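Local coordinates for protein CRISPR system Cmr subunit Cmr1-1 (Pyrococcus furiosus, PDB 4W8Z) that forms part of the type III-B Cmr ribonucleoprotein complex, where with Cmr6 it caps the helical core built along the crRNA in CRISPR antiviral defence, at residues A[279-287]-A[298-308]; A[16-24]-A[155-163]. One frame throughout, in Å; residues are numbered along the deposited sequence.

Interaction 1: A[279-287]-A[298-308]; sequences RRASPLWFG and RIIKFFQSTFH
The side chains of Trp-285 and Phe-302 cross at about a right angle on one face of an antiparallel beta hairpin, made of strands 284-291 and 294-302 in the C-terminal RAMP-like part of Cmr1. Phe-302 presents its edge: CE2 sits over the centre of the indole face, 3.5 Å from Trp-285 CE2. The ring centroids are 4.7 Å apart and the planes meet at 64°, a T-shaped pair. On the same face, Ile-300 CG2 rests on Trp-285 CB at 3.6 Å, while its other branch, CG1, lies over the rim of the Phe-302 ring. Trp-45 of helix 38-54 packs on both Ile-300 and Phe-302.

The opposite face belongs to Leu-284, Phe-286, Ile-299 and Lys-301. Leu-284 CG is anti to the backbone N (chi1 -173°), and its fork closes over Ile-299 CG2, 3.6 Å from CG. The aliphatic stem of Lys-301 runs alongside the leucine and covers CD1, then turns at chi3 so that NZ leads away to salt bridges with Glu-229 and Asp-326. Phe-286 also swings away from the partner strand, to stack on Phe-244.

Between these faces the backbones exchange bonds in pairs. Trp-285 and Ile-300 form one hydrogen-bonded pair and Gly-287 and Arg-298 the next. One more bond, Phe-302 N to Pro-283 O at 3.2 Å, extends the pairing toward the loops. There Pro-283 CG lies over one face of the poorly ordered His-308 ring, and Ser-282 OG comes up to the Phe-303 ring at its edge, near the ring plane and closest to CD1.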
ATOM      1  N   ARG A 279      -3.772  -0.898  23.599  1.00133.01           N
ATOM      2  CA  ARG A 279      -3.917  -2.145  22.851  1.00132.58           C
ATOM      3  C   ARG A 279      -4.558  -1.918  21.485  1.00132.64           C
ATOM      4  O   ARG A 279      -4.917  -2.871  20.793  1.00127.36           O
ATOM      5  CB  ARG A 279      -4.741  -3.157  23.651  1.00125.06           C
ATOM      6  CG  ARG A 279      -3.957  -3.861  24.744  1.00114.34           C
ATOM      7  CD  ARG A 279      -4.834  -4.803  25.540  1.00108.36           C
ATOM      8  NE  ARG A 279      -5.053  -4.310  26.894  1.00109.42           N
ATOM      9  CZ  ARG A 279      -5.430  -5.073  27.913  1.00106.96           C
ATOM     10  NH1 ARG A 279      -5.627  -6.371  27.734  1.00106.35           N
ATOM     11  NH2 ARG A 279      -5.601  -4.540  29.113  1.00105.76           N
ATOM     12  N   ARG A 280      -4.702  -0.652  21.108  1.00139.81           N
ATOM     13  CA  ARG A 280      -5.256  -0.300  19.808  1.00142.12           C
ATOM     14  C   ARG A 280      -4.148  -0.202  18.764  1.00139.29           C
ATOM     15  O   ARG A 280      -3.703   0.896  18.420  1.00139.08           O
ATOM     16  CB  ARG A 280      -6.029   1.019  19.892  1.00147.81           C
ATOM     17  N   ALA A 281      -3.701  -1.355  18.272  1.00127.32           N
ATOM     18  CA  ALA A 281      -2.649  -1.406  17.261  1.00111.13           C
ATOM     19  C   ALA A 281      -3.201  -1.043  15.883  1.00105.15           C
ATOM     20  O   ALA A 281      -4.405  -1.130  15.632  1.00 97.64           O
ATOM     21  CB  ALA A 281      -1.996  -2.779  17.235  1.00102.68           C
ATOM     22  N   SER A 282      -2.304  -0.641  14.992  1.00 87.29           N
ATOM     23  CA  SER A 282      -2.691   0.017  13.753  1.00 78.08           C
ATOM     24  C   SER A 282      -2.383  -0.839  12.530  1.00 72.14           C
ATOM     25  O   SER A 282      -1.543  -1.738  12.602  1.00 71.27           O
ATOM     26  CB  SER A 282      -1.974   1.361  13.662  1.00 90.94           C
ATOM     27  OG  SER A 282      -2.069   2.052  14.897  1.00 99.68           O
ATOM     28  N   PRO A 283      -3.070  -0.572  11.405  1.00 67.95           N
ATOM     29  CA  PRO A 283      -2.791  -1.305  10.163  1.00 69.80           C
ATOM     30  C   PRO A 283      -1.322  -1.233   9.744  1.00 70.65           C
ATOM     31  O   PRO A 283      -0.680  -0.189   9.883  1.00 69.41           O
ATOM     32  CB  PRO A 283      -3.672  -0.599   9.131  1.00 59.69           C
ATOM     33  CG  PRO A 283      -4.778  -0.010   9.927  1.00 66.66           C
ATOM     34  CD  PRO A 283      -4.175   0.388  11.238  1.00 62.08           C
ATOM     35  N   LEU A 284      -0.799  -2.344   9.237  1.00 71.48           N
ATOM     36  CA  LEU A 284       0.551  -2.377   8.690  1.00 73.37           C
ATOM     37  C   LEU A 284       0.530  -2.985   7.289  1.00 71.49           C
ATOM     38  O   LEU A 284      -0.012  -4.067   7.080  1.00 72.39           O
ATOM     39  CB  LEU A 284       1.485  -3.166   9.614  1.00 67.22           C
ATOM     40  CG  LEU A 284       2.985  -3.182   9.308  1.00 66.18           C
ATOM     41  CD1 LEU A 284       3.772  -3.415  10.587  1.00 61.12           C
ATOM     42  CD2 LEU A 284       3.331  -4.250   8.284  1.00 60.68           C
ATOM     43  N   TRP A 285       1.112  -2.275   6.329  1.00 76.25           N
ATOM     44  CA  TRP A 285       1.243  -2.798   4.974  1.00 71.73           C
ATOM     45  C   TRP A 285       2.706  -3.061   4.706  1.00 68.76           C
ATOM     46  O   TRP A 285       3.566  -2.386   5.265  1.00 78.97           O
ATOM     47  CB  TRP A 285       0.705  -1.821   3.929  1.00 64.51           C
ATOM     48  CG  TRP A 285      -0.715  -1.394   4.107  1.00 66.45           C
ATOM     49  CD1 TRP A 285      -1.588  -1.803   5.073  1.00 66.90           C
ATOM     50  CD2 TRP A 285      -1.428  -0.463   3.288  1.00 62.08           C
ATOM     51  NE1 TRP A 285      -2.802  -1.180   4.903  1.00 64.57           N
ATOM     52  CE2 TRP A 285      -2.727  -0.351   3.814  1.00 65.90           C
ATOM     53  CE3 TRP A 285      -1.088   0.295   2.166  1.00 71.04           C
ATOM     54  CZ2 TRP A 285      -3.688   0.483   3.255  1.00 70.23           C
ATOM     55  CZ3 TRP A 285      -2.046   1.121   1.608  1.00 70.41           C
ATOM     56  CH2 TRP A 285      -3.331   1.207   2.152  1.00 68.19           C
ATOM     57  N   PHE A 286       3.006  -4.033   3.855  1.00 70.33           N
ATOM     58  CA  PHE A 286       4.380  -4.169   3.402  1.00 75.64           C
ATOM     59  C   PHE A 286       4.461  -4.525   1.925  1.00 74.65           C
ATOM     60  O   PHE A 286       3.488  -4.983   1.320  1.00 80.95           O
ATOM     61  CB  PHE A 286       5.149  -5.193   4.249  1.00 72.20           C
ATOM     62  CG  PHE A 286       4.557  -6.576   4.253  1.00 70.14           C
ATOM     63  CD1 PHE A 286       4.917  -7.508   3.289  1.00 66.86           C
ATOM     64  CD2 PHE A 286       3.680  -6.961   5.251  1.00 69.65           C
ATOM     65  CE1 PHE A 286       4.388  -8.787   3.308  1.00 67.04           C
ATOM     66  CE2 PHE A 286       3.149  -8.239   5.276  1.00 72.40           C
ATOM     67  CZ  PHE A 286       3.501  -9.153   4.303  1.00 66.70           C
ATOM     68  N   GLY A 287       5.636  -4.282   1.356  1.00 69.30           N
ATOM     69  CA  GLY A 287       5.886  -4.502  -0.053  1.00 71.20           C
ATOM     70  C   GLY A 287       7.357  -4.274  -0.327  1.00 69.94           C
ATOM     71  O   GLY A 287       8.171  -4.306   0.594  1.00 65.89           O
ATOM     72  N   ARG A 298       9.614  -2.691   2.335  1.00 63.40           N
ATOM     73  CA  ARG A 298       8.977  -1.439   2.727  1.00 65.33           C
ATOM     74  C   ARG A 298       7.801  -1.689   3.657  1.00 69.08           C
ATOM     75  O   ARG A 298       6.930  -2.498   3.356  1.00 72.16           O
ATOM     76  CB  ARG A 298       8.510  -0.661   1.498  1.00 57.38           C
ATOM     77  CG  ARG A 298       7.837   0.660   1.824  1.00 55.18           C
ATOM     78  CD  ARG A 298       7.422   1.390   0.564  1.00 62.02           C
ATOM     79  NE  ARG A 298       6.459   0.614  -0.214  1.00 69.03           N
ATOM     80  CZ  ARG A 298       6.478   0.512  -1.539  1.00 60.95           C
ATOM     81  NH1 ARG A 298       7.409   1.144  -2.241  1.00 65.82           N
ATOM     82  NH2 ARG A 298       5.562  -0.219  -2.160  1.00 56.30           N
ATOM     83  N   ILE A 299       7.780  -0.990   4.787  1.00 67.64           N
ATOM     84  CA  ILE A 299       6.696  -1.119   5.754  1.00 65.41           C
ATOM     85  C   ILE A 299       6.050   0.233   6.017  1.00 67.10           C
ATOM     86  O   ILE A 299       6.745   1.221   6.247  1.00 80.69           O
ATOM     87  CB  ILE A 299       7.199  -1.703   7.086  1.00 70.50           C
ATOM     88  CG1 ILE A 299       7.772  -3.099   6.869  1.00 74.14           C
ATOM     89  CG2 ILE A 299       6.082  -1.752   8.113  1.00 76.53           C
ATOM     90  CD1 ILE A 299       9.156  -3.262   7.430  1.00 85.47           C
ATOM     91  N   ILE A 300       4.724   0.292   5.973  1.00 59.60           N
ATOM     92  CA  ILE A 300       4.039   1.515   6.364  1.00 66.58           C
ATOM     93  C   ILE A 300       2.979   1.221   7.432  1.00 62.92           C
ATOM     94  O   ILE A 300       2.244   0.237   7.345  1.00 60.87           O
ATOM     95  CB  ILE A 300       3.406   2.232   5.138  1.00 66.61           C
ATOM     96  CG1 ILE A 300       2.723   3.536   5.572  1.00 71.13           C
ATOM     97  CG2 ILE A 300       2.434   1.324   4.410  1.00 55.87           C
ATOM     98  CD1 ILE A 300       2.471   4.506   4.438  1.00 68.51           C
ATOM     99  N   LYS A 301       2.936   2.069   8.458  1.00 73.07           N
ATOM    100  CA  LYS A 301       1.985   1.926   9.563  1.00 68.32           C
ATOM    101  C   LYS A 301       1.078   3.155   9.684  1.00 67.06           C
ATOM    102  O   LYS A 301       1.568   4.273   9.811  1.00 70.36           O
ATOM    103  CB  LYS A 301       2.737   1.691  10.876  1.00 65.01           C
ATOM    104  CG  LYS A 301       3.289   0.283  11.021  1.00 64.42           C
ATOM    105  CD  LYS A 301       4.269   0.160  12.178  1.00 65.20           C
ATOM    106  CE  LYS A 301       5.612   0.761  11.818  1.00 69.33           C
ATOM    107  NZ  LYS A 301       6.660   0.457  12.837  1.00 80.57           N
ATOM    108  N   PHE A 302      -0.238   2.946   9.645  1.00 67.44           N
ATOM    109  CA  PHE A 302      -1.196   4.057   9.653  1.00 70.69           C
ATOM    110  C   PHE A 302      -1.851   4.293  11.012  1.00 78.82           C
ATOM    111  O   PHE A 302      -2.566   3.428  11.513  1.00 85.28           O
ATOM    112  CB  PHE A 302      -2.301   3.816   8.622  1.00 70.30           C
ATOM    113  CG  PHE A 302      -1.820   3.780   7.208  1.00 75.68           C
ATOM    114  CD1 PHE A 302      -1.534   4.953   6.532  1.00 75.78           C
ATOM    115  CD2 PHE A 302      -1.669   2.572   6.544  1.00 75.22           C
ATOM    116  CE1 PHE A 302      -1.095   4.926   5.226  1.00 84.48           C
ATOM    117  CE2 PHE A 302      -1.233   2.536   5.236  1.00 74.80           C
ATOM    118  CZ  PHE A 302      -0.946   3.713   4.574  1.00 85.47           C
ATOM    119  N   PHE A 303      -1.648   5.472  11.591  1.00 80.50           N
ATOM    120  CA  PHE A 303      -2.237   5.780  12.893  1.00 81.11           C
ATOM    121  C   PHE A 303      -3.406   6.752  12.754  1.00 83.91           C
ATOM    122  O   PHE A 303      -3.233   7.853  12.239  1.00 99.01           O
ATOM    123  CB  PHE A 303      -1.180   6.358  13.840  1.00 82.11           C
ATOM    124  CG  PHE A 303       0.054   5.500  13.976  1.00 92.95           C
ATOM    125  CD1 PHE A 303      -0.008   4.273  14.617  1.00 87.65           C
ATOM    126  CD2 PHE A 303       1.276   5.925  13.471  1.00 95.66           C
ATOM    127  CE1 PHE A 303       1.118   3.482  14.745  1.00 87.63           C
ATOM    128  CE2 PHE A 303       2.407   5.138  13.599  1.00 85.62           C
ATOM    129  CZ  PHE A 303       2.326   3.916  14.237  1.00 88.20           C
ATOM    130  N   GLN A 304      -4.592   6.340  13.201  1.00 88.32           N
ATOM    131  CA  GLN A 304      -5.759   7.223  13.192  1.00 94.23           C
ATOM    132  C   GLN A 304      -6.663   6.996  14.407  1.00101.94           C
ATOM    133  O   GLN A 304      -6.329   6.218  15.297  1.00105.43           O
ATOM    134  CB  GLN A 304      -6.565   7.046  11.901  1.00 97.63           C
ATOM    135  CG  GLN A 304      -7.419   5.789  11.850  1.00 99.13           C
ATOM    136  CD  GLN A 304      -6.846   4.737  10.930  1.00100.77           C
ATOM    137  OE1 GLN A 304      -5.835   4.108  11.242  1.00111.63           O
ATOM    138  NE2 GLN A 304      -7.491   4.536   9.786  1.00 98.97           N
ATOM    139  N   SER A 305      -7.809   7.674  14.430  1.00104.95           N
ATOM    140  CA  SER A 305      -8.718   7.628  15.575  1.00104.17           C
ATOM    141  C   SER A 305      -9.649   6.419  15.577  1.00111.17           C
ATOM    142  O   SER A 305      -9.933   5.854  16.635  1.00115.03           O
ATOM    143  CB  SER A 305      -9.559   8.903  15.630  1.00104.53           C
ATOM    144  OG  SER A 305      -8.739  10.043  15.800  1.00110.11           O
ATOM    145  N   THR A 306     -10.138   6.039  14.399  1.00116.34           N
ATOM    146  CA  THR A 306     -11.033   4.891  14.266  1.00122.97           C
ATOM    147  C   THR A 306     -10.373   3.607  14.761  1.00128.85           C
ATOM    148  O   THR A 306      -9.234   3.306  14.404  1.00125.92           O
ATOM    149  CB  THR A 306     -11.487   4.692  12.798  1.00124.27           C
ATOM    150  OG1 THR A 306     -12.402   5.732  12.433  1.00127.04           O
ATOM    151  CG2 THR A 306     -12.171   3.342  12.616  1.00119.49           C
ATOM    152  N   PHE A 307     -11.089   2.865  15.600  1.00139.36           N
ATOM    153  CA  PHE A 307     -10.612   1.574  16.080  1.00144.61           C
ATOM    154  C   PHE A 307     -10.806   0.499  15.013  1.00158.44           C
ATOM    155  O   PHE A 307     -11.889   0.369  14.439  1.00154.92           O
ATOM    156  CB  PHE A 307     -11.333   1.186  17.375  1.00138.95           C
ATOM    157  CG  PHE A 307     -11.215  -0.273  17.730  1.00134.84           C
ATOM    158  CD1 PHE A 307      -9.997  -0.819  18.099  1.00131.63           C
ATOM    159  CD2 PHE A 307     -12.333  -1.095  17.714  1.00130.43           C
ATOM    160  CE1 PHE A 307      -9.892  -2.160  18.432  1.00129.09           C
ATOM    161  CE2 PHE A 307     -12.233  -2.436  18.045  1.00125.15           C
ATOM    162  CZ  PHE A 307     -11.012  -2.967  18.405  1.00124.55           C
ATOM    163  N   HIS A 308      -9.745  -0.254  14.740  1.00175.27           N
ATOM    164  CA  HIS A 308      -9.814  -1.376  13.812  1.00178.94           C
ATOM    165  C   HIS A 308      -9.558  -2.669  14.571  1.00175.92           C
ATOM    166  O   HIS A 308      -8.463  -2.874  15.098  1.00184.84           O
ATOM    167  CB  HIS A 308      -8.800  -1.224  12.676  1.00182.51           C
ATOM    168  CG  HIS A 308      -8.733   0.157  12.107  1.00185.25           C
ATOM    169  ND1 HIS A 308      -9.422   0.533  10.974  1.00184.69           N
ATOM    170  CD2 HIS A 308      -8.055   1.255  12.518  1.00185.10           C
ATOM    171  CE1 HIS A 308      -9.172   1.804  10.711  1.00185.52           C
ATOM    172  NE2 HIS A 308      -8.347   2.265  11.634  1.00184.48           N
TER

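Interaction 2: A[16-24]-A[155-163]; sequences SITSTHLLE and VGFRSRRGT
His-21 O and Thr-18 OG1 make the two hydrogen bonds that join loop 16-24 to loop 155-163. Phe-157 N donates a hydrogen bond to His-21 O, 2.9 Å away, nearly straight (164° at the hydrogen) and in the carbonyl plane. At the other end Thr-18 OG1 donates to Gly-162 O at 2.8 Å, approaching tilted 21° from that carbonyl plane. The backbone N of Ser-165 bonds to the same hydroxyl oxygen, so this buried group has one acceptor, Gly-162 O, and one N-H donor.

Within 155-163, Thr-163 OG1 donates to Phe-157 O at 2.6 Å, tying the end of the loop back to its beginning. The loop is built from a type II turn, Gly-156 to Ser-159, and an overlapping type I turn, Arg-158 to Arg-161. Arg-158 folds back on Phe-157, its CG over the centre of the ring and its guanidinium face against Phe-157 CZ; the guanidinium is paired with Glu-32 and Asp-318. Apolar contact is slight: Leu-23 CD1 reaches Phe-157 CB at 4.1 Å. The loop's glycines and its place between helix 136-152 and strand 166-172 are consistent with the glycine-rich loop of RAMP proteins.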
ATOM      1  N   SER A  16       5.833  -3.843 -12.602  1.00 76.22           N
ATOM      2  CA  SER A  16       5.680  -4.648 -11.398  1.00 68.52           C
ATOM      3  C   SER A  16       7.035  -5.121 -10.870  1.00 74.20           C
ATOM      4  O   SER A  16       7.841  -5.690 -11.608  1.00 75.13           O
ATOM      5  CB  SER A  16       4.774  -5.852 -11.666  1.00 68.90           C
ATOM      6  OG  SER A  16       3.483  -5.434 -12.071  1.00 72.02           O
ATOM      7  N   ILE A  17       7.281  -4.873  -9.590  1.00 63.85           N
ATOM      8  CA  ILE A  17       8.461  -5.401  -8.921  1.00 62.26           C
ATOM      9  C   ILE A  17       8.144  -6.780  -8.352  1.00 70.84           C
ATOM     10  O   ILE A  17       8.970  -7.694  -8.404  1.00 84.45           O
ATOM     11  CB  ILE A  17       8.937  -4.466  -7.803  1.00 62.43           C
ATOM     12  CG1 ILE A  17       9.526  -3.189  -8.403  1.00 60.46           C
ATOM     13  CG2 ILE A  17       9.949  -5.159  -6.910  1.00 66.77           C
ATOM     14  CD1 ILE A  17       9.721  -2.079  -7.395  1.00 66.85           C
ATOM     15  N   THR A  18       6.936  -6.928  -7.819  1.00 64.70           N
ATOM     16  CA  THR A  18       6.471  -8.209  -7.303  1.00 66.74           C
ATOM     17  C   THR A  18       5.276  -8.704  -8.108  1.00 69.86           C
ATOM     18  O   THR A  18       4.667  -7.937  -8.857  1.00 70.26           O
ATOM     19  CB  THR A  18       6.076  -8.117  -5.817  1.00 59.57           C
ATOM     20  OG1 THR A  18       5.151  -7.036  -5.629  1.00 71.46           O
ATOM     21  CG2 THR A  18       7.300  -7.887  -4.947  1.00 57.80           C
ATOM     22  N   SER A  19       4.949  -9.985  -7.952  1.00 73.86           N
ATOM     23  CA  SER A  19       3.820 -10.599  -8.648  1.00 74.53           C
ATOM     24  C   SER A  19       2.557  -9.782  -8.432  1.00 76.67           C
ATOM     25  O   SER A  19       2.233  -9.413  -7.303  1.00 75.11           O
ATOM     26  CB  SER A  19       3.606 -12.034  -8.165  1.00 77.37           C
ATOM     27  OG  SER A  19       4.815 -12.775  -8.211  1.00 80.05           O
ATOM     28  N   THR A  20       1.853  -9.487  -9.520  1.00 75.40           N
ATOM     29  CA  THR A  20       0.689  -8.610  -9.461  1.00 77.93           C
ATOM     30  C   THR A  20      -0.574  -9.380  -9.821  1.00 75.71           C
ATOM     31  O   THR A  20      -0.593 -10.120 -10.799  1.00 79.13           O
ATOM     32  CB  THR A  20       0.856  -7.395 -10.403  1.00 71.64           C
ATOM     33  OG1 THR A  20       1.995  -6.625  -9.993  1.00 59.29           O
ATOM     34  CG2 THR A  20      -0.377  -6.508 -10.369  1.00 61.67           C
ATOM     35  N   HIS A  21      -1.624  -9.209  -9.021  1.00 74.64           N
ATOM     36  CA  HIS A  21      -2.866  -9.949  -9.214  1.00 69.74           C
ATOM     37  C   HIS A  21      -4.088  -9.035  -9.310  1.00 74.73           C
ATOM     38  O   HIS A  21      -4.667  -8.641  -8.297  1.00 77.17           O
ATOM     39  CB  HIS A  21      -3.050 -10.953  -8.080  1.00 65.81           C
ATOM     40  CG  HIS A  21      -1.992 -12.010  -8.039  1.00 66.00           C
ATOM     41  ND1 HIS A  21      -2.181 -13.274  -8.557  1.00 70.76           N
ATOM     42  CD2 HIS A  21      -0.728 -11.988  -7.554  1.00 64.70           C
ATOM     43  CE1 HIS A  21      -1.083 -13.986  -8.386  1.00 79.00           C
ATOM     44  NE2 HIS A  21      -0.185 -13.228  -7.780  1.00 78.13           N
ATOM     45  N   LEU A  22      -4.478  -8.708 -10.536  1.00 74.85           N
ATOM     46  CA  LEU A  22      -5.617  -7.830 -10.767  1.00 73.05           C
ATOM     47  C   LEU A  22      -6.875  -8.664 -10.916  1.00 80.55           C
ATOM     48  O   LEU A  22      -7.165  -9.190 -11.991  1.00 91.69           O
ATOM     49  CB  LEU A  22      -5.380  -6.966 -12.004  1.00 75.82           C
ATOM     50  CG  LEU A  22      -4.017  -6.266 -12.001  1.00 74.04           C
ATOM     51  CD1 LEU A  22      -3.829  -5.386 -13.223  1.00 72.13           C
ATOM     52  CD2 LEU A  22      -3.842  -5.461 -10.720  1.00 75.40           C
ATOM     53  N   LEU A  23      -7.619  -8.788  -9.823  1.00 79.75           N
ATOM     54  CA  LEU A  23      -8.723  -9.734  -9.760  1.00 75.88           C
ATOM     55  C   LEU A  23     -10.049  -9.087  -9.378  1.00 83.18           C
ATOM     56  O   LEU A  23     -10.804  -9.654  -8.587  1.00 86.57           O
ATOM     57  CB  LEU A  23      -8.394 -10.841  -8.759  1.00 69.07           C
ATOM     58  CG  LEU A  23      -7.114 -11.632  -9.017  1.00 70.95           C
ATOM     59  CD1 LEU A  23      -6.885 -12.664  -7.921  1.00 68.67           C
ATOM     60  CD2 LEU A  23      -7.188 -12.300 -10.383  1.00 76.46           C
ATOM     61  N   GLU A  24     -10.337  -7.916  -9.944  1.00 83.37           N
ATOM     62  CA  GLU A  24     -11.583  -7.207  -9.649  1.00 86.65           C
ATOM     63  C   GLU A  24     -12.812  -8.038 -10.014  1.00 87.47           C
ATOM     64  O   GLU A  24     -13.881  -7.876  -9.424  1.00 87.17           O
ATOM     65  CB  GLU A  24     -11.627  -5.871 -10.386  1.00 91.73           C
ATOM     66  CG  GLU A  24     -10.637  -4.854  -9.861  1.00102.26           C
ATOM     67  CD  GLU A  24     -10.870  -3.463 -10.422  1.00114.11           C
ATOM     68  OE1 GLU A  24     -11.605  -2.681  -9.781  1.00118.17           O
ATOM     69  OE2 GLU A  24     -10.315  -3.150 -11.499  1.00116.33           O
ATOM     70  N   VAL A 155      -0.940  -2.357  -5.850  1.00 68.13           N
ATOM     71  CA  VAL A 155      -2.263  -2.655  -6.403  1.00 69.55           C
ATOM     72  C   VAL A 155      -2.556  -4.155  -6.496  1.00 66.59           C
ATOM     73  O   VAL A 155      -1.645  -4.975  -6.609  1.00 76.87           O
ATOM     74  CB  VAL A 155      -2.430  -2.039  -7.808  1.00 68.57           C
ATOM     75  CG1 VAL A 155      -2.327  -0.522  -7.748  1.00 63.50           C
ATOM     76  CG2 VAL A 155      -1.393  -2.605  -8.759  1.00 64.23           C
ATOM     77  N   GLY A 156      -3.837  -4.505  -6.437  1.00 61.06           N
ATOM     78  CA  GLY A 156      -4.256  -5.881  -6.614  1.00 59.23           C
ATOM     79  C   GLY A 156      -4.539  -6.670  -5.345  1.00 69.57           C
ATOM     80  O   GLY A 156      -4.463  -6.150  -4.227  1.00 55.82           O
ATOM     81  N   PHE A 157      -4.870  -7.945  -5.529  1.00 64.02           N
ATOM     82  CA  PHE A 157      -5.132  -8.843  -4.414  1.00 65.41           C
ATOM     83  C   PHE A 157      -3.867  -9.043  -3.578  1.00 70.02           C
ATOM     84  O   PHE A 157      -2.793  -9.310  -4.124  1.00 70.85           O
ATOM     85  CB  PHE A 157      -5.661 -10.186  -4.931  1.00 59.38           C
ATOM     86  CG  PHE A 157      -6.113 -11.124  -3.847  1.00 59.95           C
ATOM     87  CD1 PHE A 157      -6.905 -10.670  -2.806  1.00 59.28           C
ATOM     88  CD2 PHE A 157      -5.767 -12.470  -3.882  1.00 66.75           C
ATOM     89  CE1 PHE A 157      -7.333 -11.534  -1.807  1.00 62.04           C
ATOM     90  CE2 PHE A 157      -6.189 -13.340  -2.884  1.00 69.08           C
ATOM     91  CZ  PHE A 157      -6.974 -12.868  -1.845  1.00 62.78           C
ATOM     92  N   ARG A 158      -4.012  -8.895  -2.260  1.00 68.37           N
ATOM     93  CA  ARG A 158      -2.926  -9.093  -1.292  1.00 63.11           C
ATOM     94  C   ARG A 158      -1.805  -8.054  -1.397  1.00 55.02           C
ATOM     95  O   ARG A 158      -0.680  -8.300  -0.963  1.00 55.28           O
ATOM     96  CB  ARG A 158      -2.343 -10.506  -1.427  1.00 59.91           C
ATOM     97  CG  ARG A 158      -3.203 -11.580  -0.802  1.00 58.50           C
ATOM     98  CD  ARG A 158      -3.230 -11.431   0.714  1.00 58.87           C
ATOM     99  NE  ARG A 158      -4.243 -12.289   1.313  1.00 72.39           N
ATOM    100  CZ  ARG A 158      -5.471 -11.890   1.627  1.00 72.35           C
ATOM    101  NH1 ARG A 158      -5.837 -10.633   1.412  1.00 71.74           N
ATOM    102  NH2 ARG A 158      -6.335 -12.746   2.160  1.00 75.29           N
ATOM    103  N   SER A 159      -2.124  -6.883  -1.937  1.00 57.20           N
ATOM    104  CA  SER A 159      -1.125  -5.830  -2.131  1.00 66.66           C
ATOM    105  C   SER A 159      -0.636  -5.198  -0.818  1.00 64.84           C
ATOM    106  O   SER A 159       0.402  -4.537  -0.796  1.00 61.88           O
ATOM    107  CB  SER A 159      -1.677  -4.749  -3.064  1.00 61.93           C
ATOM    108  OG  SER A 159      -3.091  -4.679  -2.970  1.00 66.30           O
ATOM    109  N   ARG A 160      -1.370  -5.406   0.272  1.00 61.33           N
ATOM    110  CA  ARG A 160      -0.898  -4.992   1.593  1.00 58.52           C
ATOM    111  C   ARG A 160       0.103  -5.999   2.148  1.00 64.15           C
ATOM    112  O   ARG A 160       0.732  -5.764   3.183  1.00 74.28           O
ATOM    113  CB  ARG A 160      -2.065  -4.828   2.566  1.00 59.79           C
ATOM    114  CG  ARG A 160      -2.945  -3.626   2.267  1.00 68.14           C
ATOM    115  CD  ARG A 160      -4.165  -3.609   3.166  1.00 64.08           C
ATOM    116  NE  ARG A 160      -4.973  -4.804   2.973  1.00 75.87           N
ATOM    117  CZ  ARG A 160      -5.987  -5.163   3.753  1.00 78.22           C
ATOM    118  NH1 ARG A 160      -6.328  -4.422   4.801  1.00 81.49           N
ATOM    119  NH2 ARG A 160      -6.659  -6.272   3.486  1.00 70.66           N
ATOM    120  N   ARG A 161       0.250  -7.119   1.450  1.00 60.54           N
ATOM    121  CA  ARG A 161       1.168  -8.164   1.877  1.00 60.11           C
ATOM    122  C   ARG A 161       2.205  -8.506   0.813  1.00 67.70           C
ATOM    123  O   ARG A 161       2.561  -9.673   0.641  1.00 69.68           O
ATOM    124  CB  ARG A 161       0.406  -9.435   2.250  1.00 63.85           C
ATOM    125  CG  ARG A 161      -0.495  -9.327   3.461  1.00 60.21           C
ATOM    126  CD  ARG A 161      -0.881 -10.722   3.905  1.00 64.54           C
ATOM    127  NE  ARG A 161      -1.944 -10.739   4.903  1.00 75.35           N
ATOM    128  CZ  ARG A 161      -2.339 -11.837   5.541  1.00 83.69           C
ATOM    129  NH1 ARG A 161      -1.749 -13.002   5.286  1.00 68.94           N
ATOM    130  NH2 ARG A 161      -3.319 -11.771   6.436  1.00 89.59           N
ATOM    131  N   GLY A 162       2.677  -7.501   0.086  1.00 74.66           N
ATOM    132  CA  GLY A 162       3.819  -7.703  -0.785  1.00 74.09           C
ATOM    133  C   GLY A 162       3.564  -7.863  -2.271  1.00 74.25           C
ATOM    134  O   GLY A 162       4.509  -7.849  -3.048  1.00 87.10           O
ATOM    135  N   THR A 163       2.313  -8.017  -2.685  1.00 69.58           N
ATOM    136  CA  THR A 163       2.038  -8.110  -4.114  1.00 69.24           C
ATOM    137  C   THR A 163       1.801  -6.730  -4.719  1.00 69.57           C
ATOM    138  O   THR A 163       1.409  -5.792  -4.027  1.00 70.67           O
ATOM    139  CB  THR A 163       0.815  -9.001  -4.416  1.00 65.59           C
ATOM    140  OG1 THR A 163      -0.388  -8.290  -4.110  1.00 68.06           O
ATOM    141  CG2 THR A 163       0.867 -10.288  -3.615  1.00 66.93           C
TER

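Loop 155-163 of interaction 2 docks directly on the hairpin of interaction 1, although the centres of the two contacts are 19 Å apart. Arg-160 O lies 2.9 Å from Phe-286 N, a probable hydrogen bond, so the N-terminal RAMP part and the C-terminal Cmr1-like part are joined through backbone. Beside it, Arg-160 CD packs on the indole of Trp-285, 3.3 Å from NE1, and Phe-286 CE1 abuts the Arg-161 carbonyl carbon and Gly-162 N. Arg-161 also reaches Val-317 O, and Thr-18 touches Val-288 further along the same strand. This is the apo form; Cmr1 binds RNA, but the model itself does not say whether this junction takes part.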